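Uncharacterized protein (Staphylococcus aureus subsp. aureus, PDB 4H0A) is of unknown function but belongs to the CAP family of cysteine-rich secretory proteins, joining a CAP domain to a CAP-associated N-terminal region. Local coordinates at residues E39-W44 and V100-L105; F65-K70 and E193-P198; L105-H110 and K164-V169; V275-N280 and M312-S317. All blocks are in the same frame, centred on the assembly; numbering follows the deposited sequence.

Contact 1: E39-W44 and V100-L105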
loop_
_atom_site.group_PDB
_atom_site.type_symbol
_atom_site.label_atom_id
_atom_site.label_comp_id
_atom_site.label_asym_id
_atom_site.label_seq_id
_atom_site.Cartn_x
_atom_site.Cartn_y
_atom_site.Cartn_z
ATOM N N GLU A 39 -16.060 12.126 -11.591
ATOM C CA GLU A 39 -14.840 12.163 -12.393
ATOM C C GLU A 39 -13.686 11.518 -11.634
ATOM O O GLU A 39 -13.801 11.253 -10.436
ATOM C CB GLU A 39 -14.491 13.635 -12.714
ATOM C CG GLU A 39 -14.248 14.482 -11.471
ATOM C CD GLU A 39 -13.991 15.953 -11.728
ATOM O OE1 GLU A 39 -12.827 16.306 -12.027
ATOM O OE2 GLU A 39 -14.937 16.758 -11.568
ATOM N N GLY A 40 -12.578 11.313 -12.326
ATOM C CA GLY A 40 -11.374 10.767 -11.718
ATOM C C GLY A 40 -11.348 9.260 -11.606
ATOM O O GLY A 40 -12.210 8.571 -12.159
ATOM N N VAL A 41 -10.368 8.747 -10.836
ATOM C CA VAL A 41 -10.109 7.311 -10.734
ATOM C C VAL A 41 -11.276 6.535 -10.128
ATOM O O VAL A 41 -11.463 5.380 -10.499
ATOM C CB VAL A 41 -8.774 6.950 -10.034
ATOM C CG1 VAL A 41 -7.615 7.770 -10.581
ATOM C CG2 VAL A 41 -8.866 7.083 -8.533
ATOM N N GLY A 42 -12.096 7.167 -9.290
ATOM C CA GLY A 42 -13.278 6.512 -8.742
ATOM C C GLY A 42 -14.260 6.038 -9.804
ATOM O O GLY A 42 -14.925 5.012 -9.616
ATOM N N THR A 43 -14.321 6.740 -10.961
ATOM C CA THR A 43 -15.197 6.343 -12.076
ATOM C C THR A 43 -14.617 5.141 -12.853
ATOM O O THR A 43 -15.334 4.576 -13.672
ATOM C CB THR A 43 -15.442 7.511 -13.055
ATOM O OG1 THR A 43 -14.217 7.861 -13.714
ATOM C CG2 THR A 43 -16.075 8.734 -12.379
ATOM N N TRP A 44 -13.335 4.769 -12.636
ATOM C CA TRP A 44 -12.730 3.635 -13.344
ATOM C C TRP A 44 -13.219 2.307 -12.774
ATOM O O TRP A 44 -13.253 1.332 -13.505
ATOM C CB TRP A 44 -11.190 3.662 -13.280
ATOM C CG TRP A 44 -10.534 4.933 -13.746
ATOM C CD1 TRP A 44 -11.123 5.998 -14.365
ATOM C CD2 TRP A 44 -9.134 5.232 -13.683
ATOM N NE1 TRP A 44 -10.182 6.962 -14.643
ATOM C CE2 TRP A 44 -8.946 6.499 -14.272
ATOM C CE3 TRP A 44 -8.016 4.542 -13.190
ATOM C CZ2 TRP A 44 -7.696 7.116 -14.325
ATOM C CZ3 TRP A 44 -6.770 5.134 -13.288
ATOM C CH2 TRP A 44 -6.623 6.415 -13.827
ATOM N N VAL A 100 -3.087 13.566 -10.028
ATOM C CA VAL A 100 -4.061 12.482 -10.119
ATOM C C VAL A 100 -5.396 13.062 -9.698
ATOM O O VAL A 100 -5.448 13.946 -8.841
ATOM C CB VAL A 100 -3.719 11.184 -9.327
ATOM C CG1 VAL A 100 -2.451 10.534 -9.865
ATOM C CG2 VAL A 100 -3.622 11.428 -7.820
ATOM N N ASN A 101 -6.467 12.575 -10.305
ATOM C CA ASN A 101 -7.808 13.017 -9.994
ATOM C C ASN A 101 -8.458 11.939 -9.117
ATOM O O ASN A 101 -8.867 10.893 -9.620
ATOM C CB ASN A 101 -8.568 13.272 -11.288
ATOM C CG ASN A 101 -9.924 13.884 -11.085
ATOM O OD1 ASN A 101 -10.544 13.759 -10.026
ATOM N ND2 ASN A 101 -10.440 14.537 -12.108
ATOM N N VAL A 102 -8.526 12.200 -7.799
ATOM C CA VAL A 102 -9.129 11.282 -6.820
ATOM C C VAL A 102 -10.402 11.945 -6.246
ATOM O O VAL A 102 -10.728 11.755 -5.071
ATOM C CB VAL A 102 -8.118 10.846 -5.713
ATOM C CG1 VAL A 102 -7.098 9.855 -6.275
ATOM C CG2 VAL A 102 -7.413 12.043 -5.064
ATOM N N SER A 103 -11.164 12.674 -7.110
ATOM C CA SER A 103 -12.386 13.376 -6.703
ATOM C C SER A 103 -13.355 12.421 -5.993
ATOM O O SER A 103 -13.414 11.246 -6.356
ATOM C CB SER A 103 -13.077 14.016 -7.900
ATOM O OG SER A 103 -12.279 15.055 -8.437
ATOM N N PRO A 104 -14.059 12.867 -4.933
ATOM C CA PRO A 104 -14.129 14.242 -4.395
ATOM C C PRO A 104 -12.939 14.651 -3.525
ATOM O O PRO A 104 -12.926 15.767 -3.010
ATOM C CB PRO A 104 -15.421 14.210 -3.567
ATOM C CG PRO A 104 -15.500 12.807 -3.070
ATOM C CD PRO A 104 -14.977 11.961 -4.215
ATOM N N LEU A 105 -11.929 13.779 -3.386
ATOM C CA LEU A 105 -10.752 14.077 -2.581
ATOM C C LEU A 105 -9.675 14.733 -3.443
ATOM O O LEU A 105 -9.843 14.855 -4.657
ATOM C CB LEU A 105 -10.232 12.777 -1.947
ATOM C CG LEU A 105 -11.316 12.030 -1.140
ATOM C CD1 LEU A 105 -11.029 10.603 -1.047
ATOM C CD2 LEU A 105 -11.496 12.640 0.226
HETATM O O HOH W 1 -12.376 9.907 -8.641
#
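Asn101 meets the 39-44 segment with both its backbone and its side chain. Asn101 O accepts the backbone N of Val41 at 2.9 Å, an almost straight bond with an N-H...O angle of 166°. Asn101 ND2 gives a hydrogen to Glu39 OE1 over 3.0 Å; the carboxylate oxygen lies close to the amide plane and uses its anti lone pair, while the two flat groups are turned 59° apart. With CG anti to the backbone N (chi1 -173°), the amide is brought up to Gly40, whose CA lies 3.5 Å from Asn101 CG. The backbone Asn101 O also approaches Gly40 CA, at 3.3 Å. The other end of the amide is fixed from within its own segment: Asn101 OD1 takes the backbone N of Ser103, forming an Asx turn, and also Ser103 OG at 2.7 Å. The Asn101 side chain is thus gripped at both ends. Water 1 adds a second bridge, donating to Glu39 O and Ser103 O and accepting from Gly42 N. Outside this polar core, the aliphatic CG of Glu39 rests 3.7 Å from Ser103 OG, and on the inner side Val41 CG2 lies alongside Val102 CG1 at 4.0 Å. The two valines point the same way, into the seven-stranded antiparallel sheet of the N-terminal region, where both touch Phe171 of strand 166-172; Val41 also reaches Val93 and Tyr81, and Val102 packs on Ala95. The contact therefore ties the loop leading to helix 50-56 to the loop that follows strand 89-96.

Contact 2: F65-K70 and E193-P198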
loop_
_atom_site.group_PDB
_atom_site.type_symbol
_atom_site.label_atom_id
_atom_site.label_comp_id
_atom_site.label_asym_id
_atom_site.label_seq_id
_atom_site.Cartn_x
_atom_site.Cartn_y
_atom_site.Cartn_z
ATOM N N PHE A 65 -1.959 -11.968 -9.052
ATOM C CA PHE A 65 -1.768 -12.191 -7.624
ATOM C C PHE A 65 -2.859 -13.188 -7.165
ATOM O O PHE A 65 -3.638 -13.654 -8.005
ATOM C CB PHE A 65 -1.668 -10.904 -6.818
ATOM C CG PHE A 65 -2.874 -10.022 -6.733
ATOM C CD1 PHE A 65 -3.085 -9.028 -7.672
ATOM C CD2 PHE A 65 -3.673 -10.026 -5.594
ATOM C CE1 PHE A 65 -4.136 -8.129 -7.527
ATOM C CE2 PHE A 65 -4.721 -9.122 -5.454
ATOM C CZ PHE A 65 -4.929 -8.162 -6.409
ATOM N N ARG A 66 -2.796 -13.655 -5.910
ATOM C CA ARG A 66 -3.714 -14.699 -5.404
ATOM C C ARG A 66 -5.202 -14.369 -5.607
ATOM O O ARG A 66 -5.587 -13.214 -5.690
ATOM C CB ARG A 66 -3.479 -15.000 -3.900
ATOM C CG ARG A 66 -3.387 -13.751 -3.019
ATOM C CD ARG A 66 -3.899 -13.927 -1.604
ATOM N NE ARG A 66 -3.031 -14.779 -0.789
ATOM C CZ ARG A 66 -2.968 -14.764 0.544
ATOM N NH1 ARG A 66 -3.719 -13.919 1.248
ATOM N NH2 ARG A 66 -2.145 -15.585 1.185
ATOM N N ASP A 67 -6.017 -15.420 -5.657
ATOM C CA ASP A 67 -7.475 -15.383 -5.793
ATOM C C ASP A 67 -7.944 -14.841 -7.159
ATOM O O ASP A 67 -9.065 -14.345 -7.260
ATOM C CB ASP A 67 -8.128 -14.589 -4.642
ATOM C CG ASP A 67 -7.556 -14.940 -3.288
ATOM O OD1 ASP A 67 -7.374 -16.147 -3.015
ATOM O OD2 ASP A 67 -7.237 -14.010 -2.524
ATOM N N GLY A 68 -7.136 -15.015 -8.198
ATOM C CA GLY A 68 -7.530 -14.687 -9.561
ATOM C C GLY A 68 -7.595 -13.231 -9.959
ATOM O O GLY A 68 -8.291 -12.911 -10.926
ATOM N N TYR A 69 -6.842 -12.345 -9.277
ATOM C CA TYR A 69 -6.781 -10.939 -9.653
ATOM C C TYR A 69 -5.537 -10.670 -10.511
ATOM O O TYR A 69 -4.596 -11.464 -10.520
ATOM C CB TYR A 69 -6.747 -10.034 -8.420
ATOM C CG TYR A 69 -8.018 -10.065 -7.605
ATOM C CD1 TYR A 69 -9.092 -9.241 -7.920
ATOM C CD2 TYR A 69 -8.140 -10.900 -6.504
ATOM C CE1 TYR A 69 -10.260 -9.250 -7.156
ATOM C CE2 TYR A 69 -9.300 -10.920 -5.735
ATOM C CZ TYR A 69 -10.353 -10.078 -6.052
ATOM O OH TYR A 69 -11.516 -10.077 -5.315
ATOM N N LYS A 70 -5.547 -9.549 -11.216
ATOM C CA LYS A 70 -4.416 -9.114 -12.037
ATOM C C LYS A 70 -4.164 -7.652 -11.762
ATOM O O LYS A 70 -5.124 -6.880 -11.710
ATOM C CB LYS A 70 -4.701 -9.338 -13.530
ATOM C CG LYS A 70 -4.058 -10.557 -14.134
ATOM C CD LYS A 70 -3.960 -10.374 -15.643
ATOM C CE LYS A 70 -3.897 -11.673 -16.381
ATOM N NZ LYS A 70 -4.390 -11.531 -17.770
ATOM N N GLU A 193 -10.631 -17.445 2.979
ATOM C CA GLU A 193 -9.559 -18.410 2.731
ATOM C C GLU A 193 -8.889 -18.008 1.422
ATOM O O GLU A 193 -9.547 -17.410 0.567
ATOM C CB GLU A 193 -10.096 -19.848 2.676
ATOM C CG GLU A 193 -10.672 -20.325 3.999
ATOM C CD GLU A 193 -11.161 -21.761 4.016
ATOM O OE1 GLU A 193 -10.873 -22.507 3.053
ATOM O OE2 GLU A 193 -11.823 -22.146 5.007
ATOM N N HIS A 194 -7.588 -18.282 1.270
ATOM C CA HIS A 194 -6.847 -17.877 0.071
ATOM C C HIS A 194 -6.123 -19.044 -0.579
ATOM O O HIS A 194 -5.638 -19.943 0.113
ATOM C CB HIS A 194 -5.836 -16.780 0.427
ATOM C CG HIS A 194 -6.468 -15.602 1.098
ATOM N ND1 HIS A 194 -7.009 -14.559 0.369
ATOM C CD2 HIS A 194 -6.667 -15.361 2.415
ATOM C CE1 HIS A 194 -7.504 -13.713 1.257
ATOM N NE2 HIS A 194 -7.315 -14.151 2.503
ATOM N N ASN A 195 -6.036 -19.013 -1.918
ATOM C CA ASN A 195 -5.333 -20.045 -2.679
ATOM C C ASN A 195 -3.833 -19.693 -2.721
ATOM O O ASN A 195 -3.432 -18.620 -2.252
ATOM C CB ASN A 195 -5.936 -20.217 -4.098
ATOM C CG ASN A 195 -5.737 -19.068 -5.073
ATOM O OD1 ASN A 195 -5.400 -17.938 -4.702
ATOM N ND2 ASN A 195 -5.996 -19.320 -6.350
ATOM N N LYS A 196 -3.016 -20.597 -3.278
ATOM C CA LYS A 196 -1.564 -20.423 -3.412
ATOM C C LYS A 196 -1.214 -19.110 -4.130
ATOM O O LYS A 196 -1.910 -18.723 -5.074
ATOM C CB LYS A 196 -0.979 -21.620 -4.199
ATOM C CG LYS A 196 0.514 -21.549 -4.514
ATOM C CD LYS A 196 1.038 -22.902 -5.008
ATOM C CE LYS A 196 2.399 -22.825 -5.663
ATOM N NZ LYS A 196 3.482 -22.543 -4.684
ATOM N N ARG A 197 -0.143 -18.423 -3.679
ATOM C CA ARG A 197 0.307 -17.208 -4.356
ATOM C C ARG A 197 0.956 -17.597 -5.684
ATOM O O ARG A 197 1.796 -18.501 -5.693
ATOM C CB ARG A 197 1.334 -16.419 -3.508
ATOM C CG ARG A 197 0.781 -15.839 -2.222
ATOM C CD ARG A 197 1.810 -14.968 -1.516
ATOM N NE ARG A 197 1.228 -14.234 -0.387
ATOM C CZ ARG A 197 0.992 -14.737 0.825
ATOM N NH1 ARG A 197 1.295 -16.005 1.102
ATOM N NH2 ARG A 197 0.452 -13.979 1.772
ATOM N N PRO A 198 0.646 -16.945 -6.815
ATOM C CA PRO A 198 1.391 -17.278 -8.041
ATOM C C PRO A 198 2.861 -16.862 -7.893
ATOM O O PRO A 198 3.177 -15.982 -7.078
ATOM C CB PRO A 198 0.671 -16.478 -9.132
ATOM C CG PRO A 198 0.021 -15.360 -8.424
ATOM C CD PRO A 198 -0.297 -15.830 -7.032
HETATM O O HOH W 2 -4.512 -17.027 -8.379
#
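Asp67 and Arg66 carry this contact, in the tight turn between the antiparallel strands 61-65 and 69-76, where they meet the extended linker that leads to helix 201-219. Asp67 makes three bonds to the linker. Asp67 OD2 accepts from His194 ND1 at 3.0 Å, a nearly straight His-carboxylate hydrogen bond in which the oxygen lies in the ring plane and is approached on its syn side. Asp67 N donates to Asn195 OD1 at 2.8 Å, and Asp67 OD1 receives a weak bond from Asn195 N. The side chains of Asp67 and Asn195 run antiparallel to each other. Arg66 takes a bent course, turning at chi2 (148°) and chi3 (70°), and lays its guanidinium flat on the imidazole. The planes are 16° apart, and Arg66 NH1 stands 3.2 Å from His194 CG. The opposite face of the guanidinium meets a like charge: Arg66 NH2 is 3.1 Å from Arg197 NH2, two donors with no bond between them. A salt bridge from Arg197 to Asp314 probably eases this repulsion, whereas Arg66 NE is buried without a partner. The carboxylate of Asp67 has a similar neighbour in Asp179, and the hydrogen bond from His194 probably helps it bear that charge. Further out, Gln201 OE1 accepts from the backbone N of Arg66, and Lys86 NZ bonds to Asp67 O. Shortly before helix 201-219, the Pro198 ring packs on the backbone of Phe65 and Arg66, with Pro198 CD 3.5 Å from Arg66 N.

Contact 3: L105-H110 and K164-V169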
loop_
_atom_site.group_PDB
_atom_site.type_symbol
_atom_site.label_atom_id
_atom_site.label_comp_id
_atom_site.label_asym_id
_atom_site.label_seq_id
_atom_site.Cartn_x
_atom_site.Cartn_y
_atom_site.Cartn_z
ATOM N N LEU A 105 -11.929 13.779 -3.386
ATOM C CA LEU A 105 -10.752 14.077 -2.581
ATOM C C LEU A 105 -9.675 14.733 -3.443
ATOM O O LEU A 105 -9.843 14.855 -4.657
ATOM C CB LEU A 105 -10.232 12.777 -1.947
ATOM C CG LEU A 105 -11.316 12.030 -1.140
ATOM C CD1 LEU A 105 -11.029 10.603 -1.047
ATOM C CD2 LEU A 105 -11.496 12.640 0.226
ATOM N N LYS A 106 -8.598 15.200 -2.805
ATOM C CA LYS A 106 -7.448 15.780 -3.494
ATOM C C LYS A 106 -6.193 15.418 -2.747
ATOM O O LYS A 106 -6.137 15.627 -1.539
ATOM C CB LYS A 106 -7.549 17.315 -3.612
ATOM C CG LYS A 106 -8.668 17.808 -4.512
ATOM C CD LYS A 106 -8.697 19.329 -4.616
ATOM C CE LYS A 106 -9.980 19.849 -5.224
ATOM N NZ LYS A 106 -10.142 19.440 -6.647
ATOM N N ILE A 107 -5.162 14.938 -3.452
ATOM C CA ILE A 107 -3.874 14.651 -2.818
ATOM C C ILE A 107 -3.342 15.973 -2.247
ATOM O O ILE A 107 -3.342 16.979 -2.954
ATOM C CB ILE A 107 -2.854 14.016 -3.820
ATOM C CG1 ILE A 107 -3.363 12.676 -4.435
ATOM C CG2 ILE A 107 -1.481 13.838 -3.158
ATOM C CD1 ILE A 107 -3.819 11.653 -3.480
ATOM N N GLY A 108 -2.931 15.961 -0.987
ATOM C CA GLY A 108 -2.410 17.147 -0.314
ATOM C C GLY A 108 -3.441 17.948 0.457
ATOM O O GLY A 108 -3.063 18.889 1.155
ATOM N N GLN A 109 -4.742 17.611 0.371
ATOM C CA GLN A 109 -5.746 18.366 1.127
ATOM C C GLN A 109 -5.648 18.030 2.606
ATOM O O GLN A 109 -5.173 16.943 2.947
ATOM C CB GLN A 109 -7.176 18.073 0.623
ATOM C CG GLN A 109 -7.777 16.745 1.074
ATOM C CD GLN A 109 -9.216 16.653 0.668
ATOM O OE1 GLN A 109 -9.560 16.033 -0.325
ATOM N NE2 GLN A 109 -10.088 17.296 1.410
ATOM N N HIS A 110 -6.169 18.912 3.475
ATOM C CA HIS A 110 -6.208 18.633 4.909
ATOM C C HIS A 110 -7.189 17.496 5.150
ATOM O O HIS A 110 -8.316 17.562 4.660
ATOM C CB HIS A 110 -6.623 19.876 5.717
ATOM C CG HIS A 110 -5.639 20.994 5.622
ATOM N ND1 HIS A 110 -4.322 20.828 6.008
ATOM C CD2 HIS A 110 -5.812 22.264 5.189
ATOM C CE1 HIS A 110 -3.730 21.988 5.777
ATOM N NE2 HIS A 110 -4.590 22.885 5.289
ATOM N N LYS A 164 -1.170 15.444 8.592
ATOM C CA LYS A 164 -2.633 15.344 8.537
ATOM C C LYS A 164 -3.167 15.705 7.135
ATOM O O LYS A 164 -4.287 16.191 7.011
ATOM C CB LYS A 164 -3.294 16.190 9.647
ATOM C CG LYS A 164 -2.714 15.889 11.024
ATOM C CD LYS A 164 -3.679 16.220 12.155
ATOM C CE LYS A 164 -3.101 15.888 13.507
ATOM N NZ LYS A 164 -4.116 16.017 14.589
ATOM N N LYS A 165 -2.400 15.386 6.083
ATOM C CA LYS A 165 -2.789 15.643 4.699
ATOM C C LYS A 165 -3.002 14.332 3.960
ATOM O O LYS A 165 -2.351 13.346 4.294
ATOM C CB LYS A 165 -1.713 16.475 3.988
ATOM C CG LYS A 165 -1.569 17.879 4.550
ATOM C CD LYS A 165 -0.571 18.704 3.748
ATOM C CE LYS A 165 -0.516 20.141 4.216
ATOM N NZ LYS A 165 0.244 21.001 3.271
ATOM N N VAL A 166 -3.874 14.334 2.929
ATOM C CA VAL A 166 -4.155 13.149 2.121
ATOM C C VAL A 166 -2.911 12.797 1.276
ATOM O O VAL A 166 -2.405 13.642 0.530
ATOM C CB VAL A 166 -5.406 13.335 1.225
ATOM C CG1 VAL A 166 -5.575 12.150 0.257
ATOM C CG2 VAL A 166 -6.656 13.519 2.077
ATOM N N LEU A 167 -2.429 11.552 1.417
ATOM C CA LEU A 167 -1.250 11.054 0.709
ATOM C C LEU A 167 -1.617 10.293 -0.543
ATOM O O LEU A 167 -0.915 10.363 -1.554
ATOM C CB LEU A 167 -0.461 10.109 1.627
ATOM C CG LEU A 167 0.065 10.715 2.928
ATOM C CD1 LEU A 167 0.483 9.620 3.885
ATOM C CD2 LEU A 167 1.213 11.685 2.656
ATOM N N SER A 168 -2.676 9.496 -0.451
ATOM C CA SER A 168 -3.096 8.629 -1.540
ATOM C C SER A 168 -4.529 8.185 -1.308
ATOM O O SER A 168 -5.048 8.339 -0.199
ATOM C CB SER A 168 -2.163 7.417 -1.603
ATOM O OG SER A 168 -2.079 6.751 -0.354
ATOM N N VAL A 169 -5.188 7.685 -2.349
ATOM C CA VAL A 169 -6.561 7.182 -2.239
ATOM C C VAL A 169 -6.659 5.873 -2.988
ATOM O O VAL A 169 -6.103 5.754 -4.082
ATOM C CB VAL A 169 -7.618 8.185 -2.772
ATOM C CG1 VAL A 169 -9.037 7.620 -2.624
ATOM C CG2 VAL A 169 -7.494 9.542 -2.081
#
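Val166 sits under a type II beta turn, Lys106 to Gln109, that docks on the start of strand 166-172 in the seven-stranded antiparallel sheet. Val166 CB lies 3.7 Å from Lys106 O. From there a chi1 of 173° swings Val166 CG1 away from its own amide nitrogen and toward Ile107 CD1 at 4.2 Å. Val166 CG2 meets Gln109 CG at 3.6 Å, the two side chains running alongside each other. The backbone of the same valine is held at both ends: Val166 O accepts Gly108 N at 2.8 Å, and Val166 N donates to Gln109 O at 2.9 Å. The extended Gln109 side chain reaches across the turn, where its OE1 accepts Lys106 N, a bond that probably steadies it, while Gly108 takes up the positive phi of the third turn position. Ile107 CD1 reaches past the valine to the beta bulge at Leu167 and Ser168, which both face Tyr158, and stops 3.7 Å from Ser168 CA. The buried side is continued by Leu105 against Val169 and by Val157 and Ile114, which pack on Leu105 and Val166. At the exposed end the backbones of His110 and Lys165 form a single beta bridge, and the aliphatic chain of the lysine runs beside the imidazole, with Lys165 CE 4.0 Å from His110 CE1.

Contact 4: V275-N280 and M312-S317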
loop_
_atom_site.group_PDB
_atom_site.type_symbol
_atom_site.label_atom_id
_atom_site.label_comp_id
_atom_site.label_asym_id
_atom_site.label_seq_id
_atom_site.Cartn_x
_atom_site.Cartn_y
_atom_site.Cartn_z
ATOM N N VAL A 275 10.196 -3.564 8.892
ATOM C CA VAL A 275 9.657 -4.910 8.699
ATOM C C VAL A 275 8.154 -4.892 8.976
ATOM O O VAL A 275 7.688 -4.099 9.796
ATOM C CB VAL A 275 10.382 -5.960 9.595
ATOM C CG1 VAL A 275 9.878 -7.372 9.308
ATOM C CG2 VAL A 275 11.894 -5.891 9.414
ATOM N N GLY A 276 7.423 -5.761 8.282
ATOM C CA GLY A 276 5.985 -5.931 8.440
ATOM C C GLY A 276 5.591 -7.389 8.321
ATOM O O GLY A 276 6.184 -8.102 7.511
ATOM N N TYR A 277 4.597 -7.849 9.123
ATOM C CA TYR A 277 4.125 -9.243 9.115
ATOM C C TYR A 277 2.617 -9.366 8.798
ATOM O O TYR A 277 1.813 -8.557 9.248
ATOM C CB TYR A 277 4.414 -9.907 10.478
ATOM C CG TYR A 277 3.901 -11.331 10.579
ATOM C CD1 TYR A 277 4.343 -12.314 9.700
ATOM C CD2 TYR A 277 2.929 -11.681 11.511
ATOM C CE1 TYR A 277 3.848 -13.618 9.759
ATOM C CE2 TYR A 277 2.434 -12.983 11.587
ATOM C CZ TYR A 277 2.892 -13.950 10.703
ATOM O OH TYR A 277 2.422 -15.244 10.752
ATOM N N ALA A 278 2.259 -10.400 8.024
ATOM C CA ALA A 278 0.892 -10.792 7.657
ATOM C C ALA A 278 0.156 -9.787 6.752
ATOM O O ALA A 278 -1.064 -9.925 6.593
ATOM C CB ALA A 278 0.065 -11.054 8.914
ATOM N N PHE A 279 0.872 -8.833 6.107
ATOM C CA PHE A 279 0.221 -7.855 5.235
ATOM C C PHE A 279 -0.121 -8.492 3.888
ATOM O O PHE A 279 0.604 -9.360 3.411
ATOM C CB PHE A 279 1.095 -6.606 5.047
ATOM C CG PHE A 279 1.131 -5.738 6.284
ATOM C CD1 PHE A 279 0.174 -4.759 6.490
ATOM C CD2 PHE A 279 2.101 -5.926 7.258
ATOM C CE1 PHE A 279 0.195 -3.969 7.644
ATOM C CE2 PHE A 279 2.119 -5.136 8.411
ATOM C CZ PHE A 279 1.163 -4.166 8.598
ATOM N N ASN A 280 -1.251 -8.082 3.305
ATOM C CA ASN A 280 -1.751 -8.601 2.025
ATOM C C ASN A 280 -1.428 -7.697 0.844
ATOM O O ASN A 280 -1.513 -8.154 -0.293
ATOM C CB ASN A 280 -3.279 -8.754 2.095
ATOM C CG ASN A 280 -3.732 -9.794 3.085
ATOM O OD1 ASN A 280 -3.084 -10.831 3.262
ATOM N ND2 ASN A 280 -4.865 -9.557 3.738
HETATM N N MSE A 312 8.329 -12.178 1.139
HETATM C CA MSE A 312 8.058 -13.606 0.993
HETATM C C MSE A 312 6.930 -13.986 1.912
HETATM O O MSE A 312 7.040 -13.848 3.133
HETATM C CB MSE A 312 9.268 -14.541 1.167
HETATM C CG MSE A 312 10.300 -14.101 2.159
HETATM SE SE MSE A 312 11.663 -15.511 2.404
HETATM C CE MSE A 312 12.296 -15.682 0.531
ATOM N N ARG A 313 5.813 -14.417 1.280
ATOM C CA ARG A 313 4.573 -14.860 1.900
ATOM C C ARG A 313 3.979 -13.706 2.727
ATOM O O ARG A 313 3.612 -12.683 2.133
ATOM C CB ARG A 313 4.773 -16.165 2.714
ATOM N N ASP A 314 3.971 -13.822 4.067
ATOM C CA ASP A 314 3.379 -12.838 4.960
ATOM C C ASP A 314 4.340 -11.693 5.334
ATOM O O ASP A 314 3.868 -10.691 5.873
ATOM C CB ASP A 314 2.903 -13.568 6.236
ATOM C CG ASP A 314 1.571 -14.280 6.075
ATOM O OD1 ASP A 314 1.198 -14.597 4.921
ATOM O OD2 ASP A 314 0.907 -14.534 7.108
ATOM N N TYR A 315 5.656 -11.806 5.048
ATOM C CA TYR A 315 6.621 -10.795 5.476
ATOM C C TYR A 315 7.072 -9.807 4.392
ATOM O O TYR A 315 7.229 -10.168 3.229
ATOM C CB TYR A 315 7.872 -11.466 6.035
ATOM C CG TYR A 315 7.715 -12.061 7.418
ATOM C CD1 TYR A 315 8.111 -11.356 8.550
ATOM C CD2 TYR A 315 7.271 -13.367 7.589
ATOM C CE1 TYR A 315 8.019 -11.917 9.824
ATOM C CE2 TYR A 315 7.176 -13.941 8.857
ATOM C CZ TYR A 315 7.558 -13.215 9.975
ATOM O OH TYR A 315 7.458 -13.748 11.244
ATOM N N TYR A 316 7.359 -8.570 4.831
ATOM C CA TYR A 316 7.892 -7.475 4.030
ATOM C C TYR A 316 9.084 -6.897 4.760
ATOM O O TYR A 316 8.932 -6.524 5.908
ATOM C CB TYR A 316 6.829 -6.387 3.837
ATOM C CG TYR A 316 5.781 -6.695 2.791
ATOM C CD1 TYR A 316 4.671 -7.476 3.097
ATOM C CD2 TYR A 316 5.823 -6.092 1.541
ATOM C CE1 TYR A 316 3.662 -7.697 2.161
ATOM C CE2 TYR A 316 4.822 -6.303 0.598
ATOM C CZ TYR A 316 3.740 -7.104 0.912
ATOM O OH TYR A 316 2.763 -7.287 -0.038
ATOM N N SER A 317 10.254 -6.813 4.124
ATOM C CA SER A 317 11.455 -6.236 4.742
ATOM C C SER A 317 12.064 -5.210 3.804
ATOM O O SER A 317 12.173 -5.494 2.617
ATOM C CB SER A 317 12.471 -7.329 5.049
ATOM O OG SER A 317 13.732 -6.780 5.396
#
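Gly276 and Tyr316 form the close-knit part of this contact, an antiparallel hydrogen-bonded pair in which Gly276 N gives to Tyr316 O at 2.9 Å and Tyr316 N to Gly276 O at 3.0 Å. The edge of the Phe279 ring lies against the backbone here, at Gly276 C and Tyr277 N. On the Tyr316 side of the sheet, the edge of the Tyr316 ring meets a carbonyl, Tyr316 CE1 lying 3.7 Å from Phe279 O; helix 282-290 covers both rings, and Tyr316 OH bonds to Gln205. These strands, 270-277 and 315-322, are neighbours in the mixed sheet of the CAP domain, and a type II' turn from Met312 to Tyr315 joins the second to strand 306-312. Toward the turn the backbone pairing slackens: Ala278 N reaches Asp314 O at 2.7 Å, but the bond is weak, bent to 125°. The rings on the other, partly exposed face nevertheless touch closely. Held trans to its own amide nitrogen (chi1 177°), the Tyr277 ring sets Tyr277 CD1 over the face of Tyr315, 3.4 Å from Tyr315 CZ, the planes inclined at 46° in neither a stack nor a T. Tyr277 CE1 also touches Asp314 CB at 3.6 Å, while Asp314 OD1 is engaged by Arg197.

Overall arrangement
Along the chain the segments of contacts 1 and 2 alternate, contact 3 follows contact 1 and falls between the two halves of contact 2, and contact 4 comes last. Contacts 1 and 3, centres about 12 Å apart, share Leu105; Val100 and Val102 of the first pack on Ile107 of the second, fixing consecutive turns of one loop near strand 166-172. Contact 2 lies at the end of the same seven-stranded sheet formed by strands 61-65 and 69-76, across the chain's centre and about 30 Å from contact 3. It touches contact 4, about 16 Å away between centres, and so links that sheet to the mixed CAP sheet. Contact 3 also packs on helix 201-219.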